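Local coordinates for protein MGS-M5 (Unidentified, PDB 4Q3N) that probably interconverts L-lactate and pyruvate with NAD as the coenzyme, as an L-lactate dehydrogenase built on a Rossmann fold, at residues A[76-81]-A[117-122]. Numbering follows the deposited sequence.
Sequences VITAGV and LVASNP
Ser120 bends toward the chain beyond strand 74-77 and sets its hydroxyl against a peptide carbonyl there, OG lying 2.6 Å from Ala79 O as the donor of a hydrogen bond. With chi1 at -56°, OG sits beside its own backbone N and anti to the carbonyl carbon, a rotation that carries it across to the Thr78-Ala79 backbone. It approaches the carbonyl from one side, tilted 33° out of its plane. A serine suits this buried place because its short arm reaches a backbone oxygen where strand pairing has ended.

Just before, Ile77 O receives two amides, Ala119 N at 2.8 Å, almost in line with the carbonyl, and Ser120 N at 3.3 Å, more bent; this forked bond ends the parallel pairing. Ile77 N donates to Leu117 O at 2.9 Å. Val76 and Leu117 lie side by side on one face of the sheet, Val76 CG2 meeting Leu117 CD2 at 4.1 Å, and Leu117 continues onto Leu238 and Ile241 of helix 232-246. The other face carries Ile77 and Val118, where Ile77 CD1 lies 4.3 Å from Val118 CG2; Ile77 packs on Ile100 of helix 89-109, Val118 on Leu126 of helix 123-134. Branched side chains suit these extended, buried positions.

At Ser120, losing the hydroxyl to an alanine would probably leave Ala79 O without its donor from OG and let the two loops part more easily.

Thr78 turns away, its OG1 bonded to Val9 O near the glycine-rich turn probably used for the coenzyme. The chemistry thus passes from apolar packing to polar tethering at the C-terminal ends of neighbouring strands in a beta-alpha-beta unit, the edge where Rossmann domains bind their dinucleotide.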
ATOM      1  N   VAL A  76     -16.695 -15.654  -6.675  1.00 21.23           N
ATOM      2  CA  VAL A  76     -16.895 -15.856  -5.249  1.00 21.07           C
ATOM      3  C   VAL A  76     -18.382 -15.970  -4.977  1.00 23.68           C
ATOM      4  O   VAL A  76     -19.137 -15.036  -5.247  1.00 22.97           O
ATOM      5  CB  VAL A  76     -16.308 -14.710  -4.432  1.00 19.14           C
ATOM      6  CG1 VAL A  76     -16.453 -14.968  -2.880  1.00 19.82           C
ATOM      7  CG2 VAL A  76     -14.759 -14.517  -4.833  1.00 21.90           C
ATOM      8  N   ILE A  77     -18.806 -17.114  -4.465  1.00 24.68           N
ATOM      9  CA  ILE A  77     -20.241 -17.351  -4.255  1.00 25.87           C
ATOM     10  C   ILE A  77     -20.627 -17.138  -2.791  1.00 26.75           C
ATOM     11  O   ILE A  77     -20.094 -17.796  -1.895  1.00 27.67           O
ATOM     12  CB  ILE A  77     -20.644 -18.779  -4.675  1.00 27.85           C
ATOM     13  CG1 ILE A  77     -20.213 -19.033  -6.139  1.00 27.66           C
ATOM     14  CG2 ILE A  77     -22.171 -19.016  -4.406  1.00 27.87           C
ATOM     15  CD1 ILE A  77     -20.302 -20.502  -6.558  1.00 30.52           C
ATOM     16  N   THR A  78     -21.546 -16.213  -2.564  1.00 27.15           N
ATOM     17  CA  THR A  78     -22.018 -15.903  -1.191  1.00 29.52           C
ATOM     18  C   THR A  78     -23.547 -16.142  -1.085  1.00 31.68           C
ATOM     19  O   THR A  78     -24.125 -15.978  -0.035  1.00 33.04           O
ATOM     20  CB  THR A  78     -21.695 -14.439  -0.802  1.00 32.50           C
ATOM     21  OG1 THR A  78     -22.680 -13.566  -1.391  1.00 35.72           O
ATOM     22  CG2 THR A  78     -20.273 -14.033  -1.270  1.00 24.44           C
ATOM     23  N   ALA A  79     -24.184 -16.550  -2.182  1.00 32.25           N
ATOM     24  CA  ALA A  79     -25.640 -16.746  -2.216  1.00 33.81           C
ATOM     25  C   ALA A  79     -26.127 -17.849  -1.317  1.00 35.99           C
ATOM     26  O   ALA A  79     -25.437 -18.857  -1.119  1.00 36.09           O
ATOM     27  CB  ALA A  79     -26.090 -17.053  -3.646  1.00 34.09           C
ATOM     28  N   GLY A  80     -27.370 -17.715  -0.855  1.00 39.31           N
ATOM     29  CA  GLY A  80     -27.990 -18.756  -0.061  1.00 42.44           C
ATOM     30  C   GLY A  80     -29.204 -18.222   0.680  1.00 47.00           C
ATOM     31  O   GLY A  80     -29.603 -17.059   0.495  1.00 48.44           O
ATOM     32  N   VAL A  81     -29.776 -19.066   1.538  1.00 48.47           N
ATOM     33  CA  VAL A  81     -31.016 -18.729   2.213  1.00 49.68           C
ATOM     34  C   VAL A  81     -30.956 -18.982   3.710  1.00 51.56           C
ATOM     35  O   VAL A  81     -30.130 -19.757   4.193  1.00 50.11           O
ATOM     36  CB  VAL A  81     -32.197 -19.544   1.642  1.00 52.29           C
ATOM     37  CG1 VAL A  81     -32.629 -19.001   0.314  1.00 51.75           C
ATOM     38  CG2 VAL A  81     -31.839 -21.026   1.545  1.00 51.50           C
ATOM     39  N   LEU A 117     -14.652 -19.920  -5.530  1.00 22.82           N
ATOM     40  CA  LEU A 117     -14.464 -19.744  -4.085  1.00 23.79           C
ATOM     41  C   LEU A 117     -15.820 -19.618  -3.394  1.00 24.79           C
ATOM     42  O   LEU A 117     -16.534 -18.636  -3.619  1.00 23.71           O
ATOM     43  CB  LEU A 117     -13.640 -18.487  -3.800  1.00 24.36           C
ATOM     44  CG  LEU A 117     -13.493 -18.019  -2.353  1.00 25.43           C
ATOM     45  CD1 LEU A 117     -13.032 -19.176  -1.454  1.00 24.44           C
ATOM     46  CD2 LEU A 117     -12.458 -16.819  -2.262  1.00 20.80           C
ATOM     47  N   VAL A 118     -16.186 -20.595  -2.572  1.00 24.40           N
ATOM     48  CA  VAL A 118     -17.529 -20.600  -1.965  1.00 22.30           C
ATOM     49  C   VAL A 118     -17.422 -20.014  -0.559  1.00 24.03           C
ATOM     50  O   VAL A 118     -16.563 -20.439   0.207  1.00 24.37           O
ATOM     51  CB  VAL A 118     -18.097 -22.039  -1.920  1.00 23.15           C
ATOM     52  CG1 VAL A 118     -19.460 -22.051  -1.189  1.00 23.80           C
ATOM     53  CG2 VAL A 118     -18.263 -22.561  -3.330  1.00 23.16           C
ATOM     54  N   ALA A 119     -18.226 -19.003  -0.226  1.00 24.13           N
ATOM     55  CA  ALA A 119     -18.212 -18.483   1.148  1.00 24.76           C
ATOM     56  C   ALA A 119     -19.560 -18.757   1.845  1.00 28.24           C
ATOM     57  O   ALA A 119     -19.666 -18.616   3.054  1.00 31.73           O
ATOM     58  CB  ALA A 119     -17.918 -16.967   1.181  1.00 24.28           C
ATOM     59  N   SER A 120     -20.564 -19.150   1.075  1.00 28.23           N
ATOM     60  CA  SER A 120     -21.894 -19.462   1.608  1.00 30.26           C
ATOM     61  C   SER A 120     -21.810 -20.526   2.691  1.00 30.12           C
ATOM     62  O   SER A 120     -21.052 -21.449   2.529  1.00 29.32           O
ATOM     63  CB  SER A 120     -22.804 -19.967   0.486  1.00 31.35           C
ATOM     64  OG  SER A 120     -22.878 -19.047  -0.579  1.00 32.62           O
ATOM     65  N   ASN A 121     -22.627 -20.447   3.740  1.00 30.58           N
ATOM     66  CA  ASN A 121     -22.645 -21.479   4.770  1.00 34.16           C
ATOM     67  C   ASN A 121     -23.767 -22.460   4.571  1.00 34.49           C
ATOM     68  O   ASN A 121     -24.830 -22.056   4.153  1.00 36.37           O
ATOM     69  CB  ASN A 121     -22.777 -20.856   6.162  1.00 36.63           C
ATOM     70  CG  ASN A 121     -21.472 -20.225   6.621  1.00 37.62           C
ATOM     71  OD1 ASN A 121     -21.448 -19.089   7.093  1.00 40.14           O
ATOM     72  ND2 ASN A 121     -20.379 -20.959   6.454  1.00 35.16           N
ATOM     73  N   PRO A 122     -23.543 -23.753   4.917  1.00 34.95           N
ATOM     74  CA  PRO A 122     -22.307 -24.299   5.524  1.00 33.39           C
ATOM     75  C   PRO A 122     -21.238 -24.531   4.457  1.00 31.03           C
ATOM     76  O   PRO A 122     -21.433 -25.279   3.487  1.00 32.83           O
ATOM     77  CB  PRO A 122     -22.782 -25.621   6.174  1.00 33.85           C
ATOM     78  CG  PRO A 122     -23.967 -26.001   5.398  1.00 36.64           C
ATOM     79  CD  PRO A 122     -24.639 -24.748   4.917  1.00 35.81           C
TER